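Local coordinates for protein anaphase-promoting complex subunit cut9 (Schizosaccharomyces pombe, PDB 2XPI) that forms part of the anaphase-promoting complex, a cell cycle-regulated E3 ubiquitin ligase that controls progression through mitosis and G1, at residues G412-F417 / S428-A433; E422-I427 / M452-I457. All blocks are in the same frame, centred on the assembly; numbering follows the deposited sequence.

Contact 1: residues G412-F417 / S428-A433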
ATOM      1  N   GLY A 412      18.289  25.759   3.247  1.00 42.94           N
ATOM      2  CA  GLY A 412      19.488  25.112   2.747  1.00 40.18           C
ATOM      3  C   GLY A 412      19.737  25.401   1.280  1.00 39.09           C
ATOM      4  O   GLY A 412      20.871  25.629   0.877  1.00 41.36           O
ATOM      5  N   PHE A 413      18.676  25.383   0.479  1.00 36.34           N
ATOM      6  CA  PHE A 413      18.763  25.641  -0.954  1.00 36.85           C
ATOM      7  C   PHE A 413      19.274  27.071  -1.196  1.00 37.99           C
ATOM      8  O   PHE A 413      20.232  27.294  -1.946  1.00 37.39           O
ATOM      9  CB  PHE A 413      17.371  25.480  -1.553  1.00 37.99           C
ATOM     10  CG  PHE A 413      17.343  25.357  -3.036  1.00 39.47           C
ATOM     11  CD1 PHE A 413      18.364  24.725  -3.722  1.00 39.86           C
ATOM     12  CD2 PHE A 413      16.255  25.838  -3.751  1.00 42.91           C
ATOM     13  CE1 PHE A 413      18.324  24.589  -5.110  1.00 40.60           C
ATOM     14  CE2 PHE A 413      16.212  25.730  -5.146  1.00 44.10           C
ATOM     15  CZ  PHE A 413      17.254  25.099  -5.822  1.00 42.44           C
ATOM     16  N   ALA A 414      18.637  28.039  -0.544  1.00 36.66           N
ATOM     17  CA  ALA A 414      19.035  29.426  -0.692  1.00 36.29           C
ATOM     18  C   ALA A 414      20.481  29.673  -0.270  1.00 38.03           C
ATOM     19  O   ALA A 414      21.218  30.372  -0.976  1.00 41.33           O
ATOM     20  CB  ALA A 414      18.081  30.344   0.065  1.00 34.38           C
ATOM     21  N   HIS A 415      20.892  29.123   0.872  1.00 36.72           N
ATOM     22  CA  HIS A 415      22.287  29.280   1.335  1.00 39.45           C
ATOM     23  C   HIS A 415      23.342  28.814   0.324  1.00 44.15           C
ATOM     24  O   HIS A 415      24.389  29.440   0.190  1.00 46.98           O
ATOM     25  CB  HIS A 415      22.530  28.566   2.666  1.00 35.63           C
ATOM     26  CG  HIS A 415      21.853  29.214   3.827  1.00 33.07           C
ATOM     27  ND1 HIS A 415      21.676  28.577   5.034  1.00 32.62           N
ATOM     28  CD2 HIS A 415      21.305  30.441   3.966  1.00 33.81           C
ATOM     29  CE1 HIS A 415      21.045  29.385   5.867  1.00 34.62           C
ATOM     30  NE2 HIS A 415      20.805  30.523   5.242  1.00 35.43           N
ATOM     31  N   SER A 416      23.066  27.711  -0.363  1.00 44.20           N
ATOM     32  CA  SER A 416      23.923  27.220  -1.433  1.00 47.17           C
ATOM     33  C   SER A 416      24.083  28.262  -2.516  1.00 47.11           C
ATOM     34  O   SER A 416      25.188  28.516  -3.006  1.00 50.25           O
ATOM     35  CB  SER A 416      23.322  25.956  -2.060  1.00 52.81           C
ATOM     36  OG  SER A 416      23.185  24.926  -1.095  1.00 55.03           O
ATOM     37  N   PHE A 417      22.980  28.867  -2.919  1.00 45.57           N
ATOM     38  CA  PHE A 417      23.088  29.931  -3.908  1.00 48.65           C
ATOM     39  C   PHE A 417      23.862  31.127  -3.348  1.00 49.78           C
ATOM     40  O   PHE A 417      24.722  31.689  -4.042  1.00 51.02           O
ATOM     41  CB  PHE A 417      21.716  30.365  -4.409  1.00 47.77           C
ATOM     42  CG  PHE A 417      21.085  29.389  -5.336  1.00 49.16           C
ATOM     43  CD1 PHE A 417      21.689  29.074  -6.545  1.00 52.59           C
ATOM     44  CD2 PHE A 417      19.877  28.797  -5.024  1.00 48.50           C
ATOM     45  CE1 PHE A 417      21.092  28.176  -7.427  1.00 52.24           C
ATOM     46  CE2 PHE A 417      19.281  27.896  -5.896  1.00 48.70           C
ATOM     47  CZ  PHE A 417      19.891  27.587  -7.102  1.00 49.45           C
ATOM     48  N   SER A 428      15.083  34.255  -4.592  1.00 37.28           N
ATOM     49  CA  SER A 428      13.910  33.411  -4.866  1.00 39.52           C
ATOM     50  C   SER A 428      13.690  32.402  -3.747  1.00 39.63           C
ATOM     51  O   SER A 428      12.624  32.354  -3.145  1.00 41.73           O
ATOM     52  CB  SER A 428      14.072  32.630  -6.160  1.00 43.79           C
ATOM     53  OG  SER A 428      14.073  33.493  -7.273  1.00 49.69           O
ATOM     54  N   ALA A 429      14.707  31.591  -3.478  1.00 36.84           N
ATOM     55  CA  ALA A 429      14.601  30.573  -2.459  1.00 36.43           C
ATOM     56  C   ALA A 429      14.251  31.163  -1.096  1.00 40.99           C
ATOM     57  O   ALA A 429      13.402  30.610  -0.412  1.00 46.19           O
ATOM     58  CB  ALA A 429      15.876  29.721  -2.398  1.00 33.85           C
ATOM     59  N   TYR A 430      14.870  32.280  -0.701  1.00 40.57           N
ATOM     60  CA  TYR A 430      14.557  32.894   0.602  1.00 39.14           C
ATOM     61  C   TYR A 430      13.142  33.463   0.642  1.00 41.26           C
ATOM     62  O   TYR A 430      12.523  33.508   1.699  1.00 41.51           O
ATOM     63  CB  TYR A 430      15.516  34.034   0.975  1.00 36.67           C
ATOM     64  CG  TYR A 430      16.889  33.615   1.414  1.00 37.05           C
ATOM     65  CD1 TYR A 430      17.074  32.622   2.372  1.00 35.92           C
ATOM     66  CD2 TYR A 430      18.017  34.229   0.870  1.00 38.26           C
ATOM     67  CE1 TYR A 430      18.364  32.240   2.763  1.00 36.82           C
ATOM     68  CE2 TYR A 430      19.295  33.874   1.261  1.00 38.41           C
ATOM     69  CZ  TYR A 430      19.465  32.883   2.198  1.00 39.05           C
ATOM     70  OH  TYR A 430      20.740  32.550   2.553  1.00 40.64           O
ATOM     71  N   THR A 431      12.641  33.945  -0.487  1.00 41.09           N
ATOM     72  CA  THR A 431      11.292  34.468  -0.463  1.00 43.10           C
ATOM     73  C   THR A 431      10.289  33.320  -0.483  1.00 43.50           C
ATOM     74  O   THR A 431       9.325  33.356   0.283  1.00 43.47           O
ATOM     75  CB  THR A 431      11.010  35.552  -1.532  1.00 44.20           C
ATOM     76  OG1 THR A 431      11.082  34.975  -2.821  1.00 47.35           O
ATOM     77  CG2 THR A 431      12.038  36.665  -1.453  1.00 43.85           C
ATOM     78  N   THR A 432      10.508  32.279  -1.290  1.00 43.63           N
ATOM     79  CA  THR A 432       9.617  31.131  -1.114  1.00 45.42           C
ATOM     80  C   THR A 432       9.725  30.512   0.293  1.00 46.12           C
ATOM     81  O   THR A 432       8.750  29.983   0.807  1.00 47.45           O
ATOM     82  CB  THR A 432       9.580  30.051  -2.262  1.00 35.14           C
ATOM     83  OG1 THR A 432       9.798  28.751  -1.707  1.00 38.57           O
ATOM     84  CG2 THR A 432      10.533  30.312  -3.419  1.00 30.58           C
ATOM     85  N   ALA A 433      10.875  30.634   0.945  1.00 45.75           N
ATOM     86  CA  ALA A 433      10.997  30.137   2.317  1.00 42.58           C
ATOM     87  C   ALA A 433      10.307  31.021   3.342  1.00 46.04           C
ATOM     88  O   ALA A 433       9.859  30.535   4.368  1.00 48.46           O
ATOM     89  CB  ALA A 433      12.446  29.929   2.699  1.00 40.79           C
TER

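Contact 2: residues E422-I427 / M452-I457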
ATOM      1  N   GLU A 422      25.188  33.475  -6.227  1.00 54.02           N
ATOM      2  CA  GLU A 422      24.000  33.547  -7.072  1.00 57.06           C
ATOM      3  C   GLU A 422      22.867  34.291  -6.375  1.00 54.07           C
ATOM      4  O   GLU A 422      21.880  33.688  -5.939  1.00 52.43           O
ATOM      5  CB  GLU A 422      23.528  32.148  -7.424  1.00 61.70           C
ATOM      6  CG  GLU A 422      23.155  31.991  -8.856  1.00 68.05           C
ATOM      7  CD  GLU A 422      24.218  31.248  -9.599  1.00 74.21           C
ATOM      8  OE1 GLU A 422      24.798  30.310  -8.996  1.00 75.21           O
ATOM      9  OE2 GLU A 422      24.477  31.603 -10.770  1.00 77.59           O
ATOM     10  N   HIS A 423      23.011  35.601  -6.275  1.00 52.84           N
ATOM     11  CA  HIS A 423      22.105  36.412  -5.484  1.00 52.50           C
ATOM     12  C   HIS A 423      20.631  36.272  -5.843  1.00 51.52           C
ATOM     13  O   HIS A 423      19.815  36.092  -4.952  1.00 53.21           O
ATOM     14  CB  HIS A 423      22.526  37.885  -5.514  1.00 56.23           C
ATOM     15  CG  HIS A 423      23.972  38.089  -5.220  1.00 59.62           C
ATOM     16  ND1 HIS A 423      24.585  37.546  -4.108  1.00 59.54           N
ATOM     17  CD2 HIS A 423      24.939  38.744  -5.907  1.00 61.46           C
ATOM     18  CE1 HIS A 423      25.865  37.870  -4.116  1.00 60.67           C
ATOM     19  NE2 HIS A 423      26.105  38.599  -5.195  1.00 62.35           N
ATOM     20  N   ASP A 424      20.279  36.367  -7.118  1.00 51.54           N
ATOM     21  CA  ASP A 424      18.869  36.331  -7.516  1.00 52.86           C
ATOM     22  C   ASP A 424      18.149  35.033  -7.155  1.00 51.37           C
ATOM     23  O   ASP A 424      16.991  35.031  -6.692  1.00 49.04           O
ATOM     24  CB  ASP A 424      18.734  36.597  -9.005  1.00 58.63           C
ATOM     25  CG  ASP A 424      18.908  38.053  -9.337  1.00 65.30           C
ATOM     26  OD1 ASP A 424      19.181  38.376 -10.522  1.00 68.56           O
ATOM     27  OD2 ASP A 424      18.778  38.870  -8.394  1.00 66.71           O
ATOM     28  N   GLN A 425      18.842  33.924  -7.370  1.00 50.18           N
ATOM     29  CA  GLN A 425      18.291  32.637  -7.034  1.00 46.09           C
ATOM     30  C   GLN A 425      18.235  32.472  -5.538  1.00 44.58           C
ATOM     31  O   GLN A 425      17.313  31.830  -5.030  1.00 47.11           O
ATOM     32  CB  GLN A 425      19.094  31.536  -7.690  1.00 46.41           C
ATOM     33  CG  GLN A 425      19.220  31.783  -9.166  1.00 50.37           C
ATOM     34  CD  GLN A 425      19.373  30.526  -9.961  1.00 53.52           C
ATOM     35  OE1 GLN A 425      18.539  29.626  -9.888  1.00 53.10           O
ATOM     36  NE2 GLN A 425      20.443  30.453 -10.747  1.00 57.77           N
ATOM     37  N   ALA A 426      19.198  33.051  -4.824  1.00 40.95           N
ATOM     38  CA  ALA A 426      19.180  32.975  -3.369  1.00 38.55           C
ATOM     39  C   ALA A 426      17.942  33.683  -2.861  1.00 40.79           C
ATOM     40  O   ALA A 426      17.201  33.141  -2.022  1.00 41.65           O
ATOM     41  CB  ALA A 426      20.403  33.584  -2.783  1.00 39.44           C
ATOM     42  N   ILE A 427      17.711  34.885  -3.384  1.00 40.43           N
ATOM     43  CA  ILE A 427      16.499  35.650  -3.090  1.00 40.93           C
ATOM     44  C   ILE A 427      15.155  34.962  -3.464  1.00 37.43           C
ATOM     45  O   ILE A 427      14.186  35.082  -2.722  1.00 39.16           O
ATOM     46  CB  ILE A 427      16.602  37.094  -3.667  1.00 38.07           C
ATOM     47  CG1 ILE A 427      17.625  37.879  -2.838  1.00 41.92           C
ATOM     48  CG2 ILE A 427      15.222  37.794  -3.704  1.00 31.93           C
ATOM     49  CD1 ILE A 427      18.404  38.911  -3.625  1.00 44.88           C
ATOM     50  N   MET A 452      22.099  43.292   0.909  1.00 51.15           N
ATOM     51  CA  MET A 452      23.349  43.995   1.158  1.00 54.90           C
ATOM     52  C   MET A 452      24.385  43.690   0.083  1.00 58.46           C
ATOM     53  O   MET A 452      25.020  44.604  -0.442  1.00 60.81           O
ATOM     54  CB  MET A 452      23.903  43.645   2.529  1.00 53.07           C
ATOM     55  CG  MET A 452      23.303  44.487   3.602  1.00 54.08           C
ATOM     56  SD  MET A 452      24.210  44.391   5.133  1.00106.31           S
ATOM     57  CE  MET A 452      23.336  43.062   5.945  1.00 84.83           C
ATOM     58  N   GLN A 453      24.543  42.409  -0.242  1.00 58.60           N
ATOM     59  CA  GLN A 453      25.453  41.972  -1.298  1.00 60.19           C
ATOM     60  C   GLN A 453      25.205  42.704  -2.608  1.00 60.46           C
ATOM     61  O   GLN A 453      26.139  43.098  -3.289  1.00 63.50           O
ATOM     62  CB  GLN A 453      25.276  40.482  -1.552  1.00 62.78           C
ATOM     63  CG  GLN A 453      25.412  39.656  -0.325  1.00 64.75           C
ATOM     64  CD  GLN A 453      26.802  39.727   0.223  1.00 69.08           C
ATOM     65  OE1 GLN A 453      27.752  39.296  -0.433  1.00 70.12           O
ATOM     66  NE2 GLN A 453      26.944  40.281   1.430  1.00 70.99           N
ATOM     67  N   LEU A 454      23.941  42.870  -2.966  1.00 58.05           N
ATOM     68  CA  LEU A 454      23.594  43.513  -4.218  1.00 59.23           C
ATOM     69  C   LEU A 454      23.804  45.022  -4.155  1.00 61.03           C
ATOM     70  O   LEU A 454      23.797  45.705  -5.183  1.00 61.45           O
ATOM     71  CB  LEU A 454      22.139  43.215  -4.574  1.00 59.43           C
ATOM     72  CG  LEU A 454      21.882  41.751  -4.898  1.00 60.31           C
ATOM     73  CD1 LEU A 454      20.429  41.512  -5.263  1.00 60.38           C
ATOM     74  CD2 LEU A 454      22.803  41.308  -6.020  1.00 62.13           C
ATOM     75  N   GLY A 455      23.970  45.539  -2.943  1.00 60.65           N
ATOM     76  CA  GLY A 455      24.035  46.970  -2.748  1.00 63.04           C
ATOM     77  C   GLY A 455      22.705  47.688  -2.549  1.00 66.06           C
ATOM     78  O   GLY A 455      22.680  48.915  -2.589  1.00 70.85           O
ATOM     79  N   ASN A 456      21.604  46.966  -2.339  1.00 63.85           N
ATOM     80  CA  ASN A 456      20.342  47.633  -2.019  1.00 64.95           C
ATOM     81  C   ASN A 456      20.236  47.824  -0.519  1.00 64.17           C
ATOM     82  O   ASN A 456      19.602  47.042   0.172  1.00 66.35           O
ATOM     83  CB  ASN A 456      19.119  46.872  -2.545  1.00 67.11           C
ATOM     84  CG  ASN A 456      19.340  46.300  -3.935  1.00 72.70           C
ATOM     85  OD1 ASN A 456      20.261  46.711  -4.642  1.00 76.62           O
ATOM     86  ND2 ASN A 456      18.503  45.335  -4.333  1.00 72.29           N
ATOM     87  N   ILE A 457      20.879  48.865  -0.019  1.00 62.79           N
ATOM     88  CA  ILE A 457      20.875  49.178   1.404  1.00 59.66           C
ATOM     89  C   ILE A 457      19.489  49.587   1.879  1.00 57.01           C
ATOM     90  O   ILE A 457      19.114  49.302   3.005  1.00 56.64           O
ATOM     91  CB  ILE A 457      21.859  50.335   1.732  1.00 88.03           C
ATOM     92  CG1 ILE A 457      22.629  50.765   0.477  1.00 89.08           C
ATOM     93  CG2 ILE A 457      22.810  49.940   2.850  1.00 86.50           C
ATOM     94  CD1 ILE A 457      21.778  51.507  -0.564  1.00 90.32           C
TER

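Contact 1: residues G412-F417 / S428-A433
A414 and A429 meet methyl to methyl where the two helices of TPR repeat 10 come together, their CB atoms 3.4 Å apart. The helix segments run nearly antiparallel, at 159° between their N-to-C directions, and their axes approach to 8.3 Å. Two alanines facing each other at the nearest point, with CA atoms 4.9 Å apart, suit so close an approach; A414 occupies the small-residue position of the repeat's first helix. On one flank, CD2 of F413 lies 4.1 Å from A429 CB and extends this apolar seam.

The second kind of contact is CH-pi. The methyl of A414 sits over one face of the Y430 ring, with CB 3.4 Å from the ring centroid and displaced somewhat toward the rim. Y430 leaves its helix to the side, but with CG anti to the carbonyl carbon (chi1 -74°) the ring swings across to lie against A414. Farther out, the Y430 and H415 rings lie rim to rim, though how closely they approach is doubtful: the imidazole is probably turned over in the model, so whether it pairs with the phenol is not settled.

Polar bonding between the segments is not clearly seen. The phenol OH of Y430 is instead hydrogen-bonded to a basic side chain of the bound chain of another protein, consistent with this repeat's part in binding Hcn1.

Helix 389-402 packs on the F413 and S416 side through R393, while helix 442-454 covers Y430 with L447, Q450 and the ring of F446.

Contact 2: residues E422-I427 / M452-I457
The imidazole of H423 is packed against carbon alone across this contact: although histidine, aspartate and glutamine all take part, no hydrogen bond joins the two segments. CB of Q453 lies over one face of the H423 ring, 4.1 Å from its centroid in a CH-pi contact, and the rest of the Q453 chain bends away at chi2 (-65°), its amide plane turned 60° from the ring. The two side chains cross at about a right angle. ND1 of H423 is hydrogen-bonded to Q450 OE1, one turn back on the same helix as Q453; this bond fixes the rotation of the imidazole.

L454 supplies the other half of the contact. It slides past H423 in the opposite direction, bringing CD2 to 3.5 Å from H423 CB and obliquely against the ring. Its other branch points at I427, and the two meet tip to tip, with I427 CD1 3.7 Å from L454 CD1. D424 only brushes that same methyl with OD2, at 4.4 Å. Replacing H423 with an alanine would probably open a gap beside Q453 CB and L454 CD2 and leave Q450 OE1 without its mate.

Both segments lie at helix ends. E422 is the N-cap residue of helix 423-435, whereas helix 442-454 finishes in a Schellman motif at G455, where the positive phi (87°) favours glycine. N456 then takes the N-cap position of the next helix, without a capping bond from its side chain.

The contact thus joins the second helix of TPR 10 to the first of TPR 11 at the surface. F417 of helix 407-420 packs behind E422, Q425 and A426, and M452 packs on helices 457-470 and 475-487.

How the contacts relate
Contact 1 is buried and joins the two helices within TPR 10; contact 2 lies at the surface and carries the stack on from TPR 10 to TPR 11. Both draw on helix 423-435, from successive parts of it, and their centres are 11 Å apart. They touch directly: F417 O and E422 N probably share a hydrogen bond across the turn between helices, and A414 CB packs on A426 O. Chemistry follows place. In contact 1, beside the bound partner chain, alanines allow a close interior approach and aromatic rings flank it, whereas contact 2 uses longer side chains, exposed or partly so, whose carbon parts do the packing.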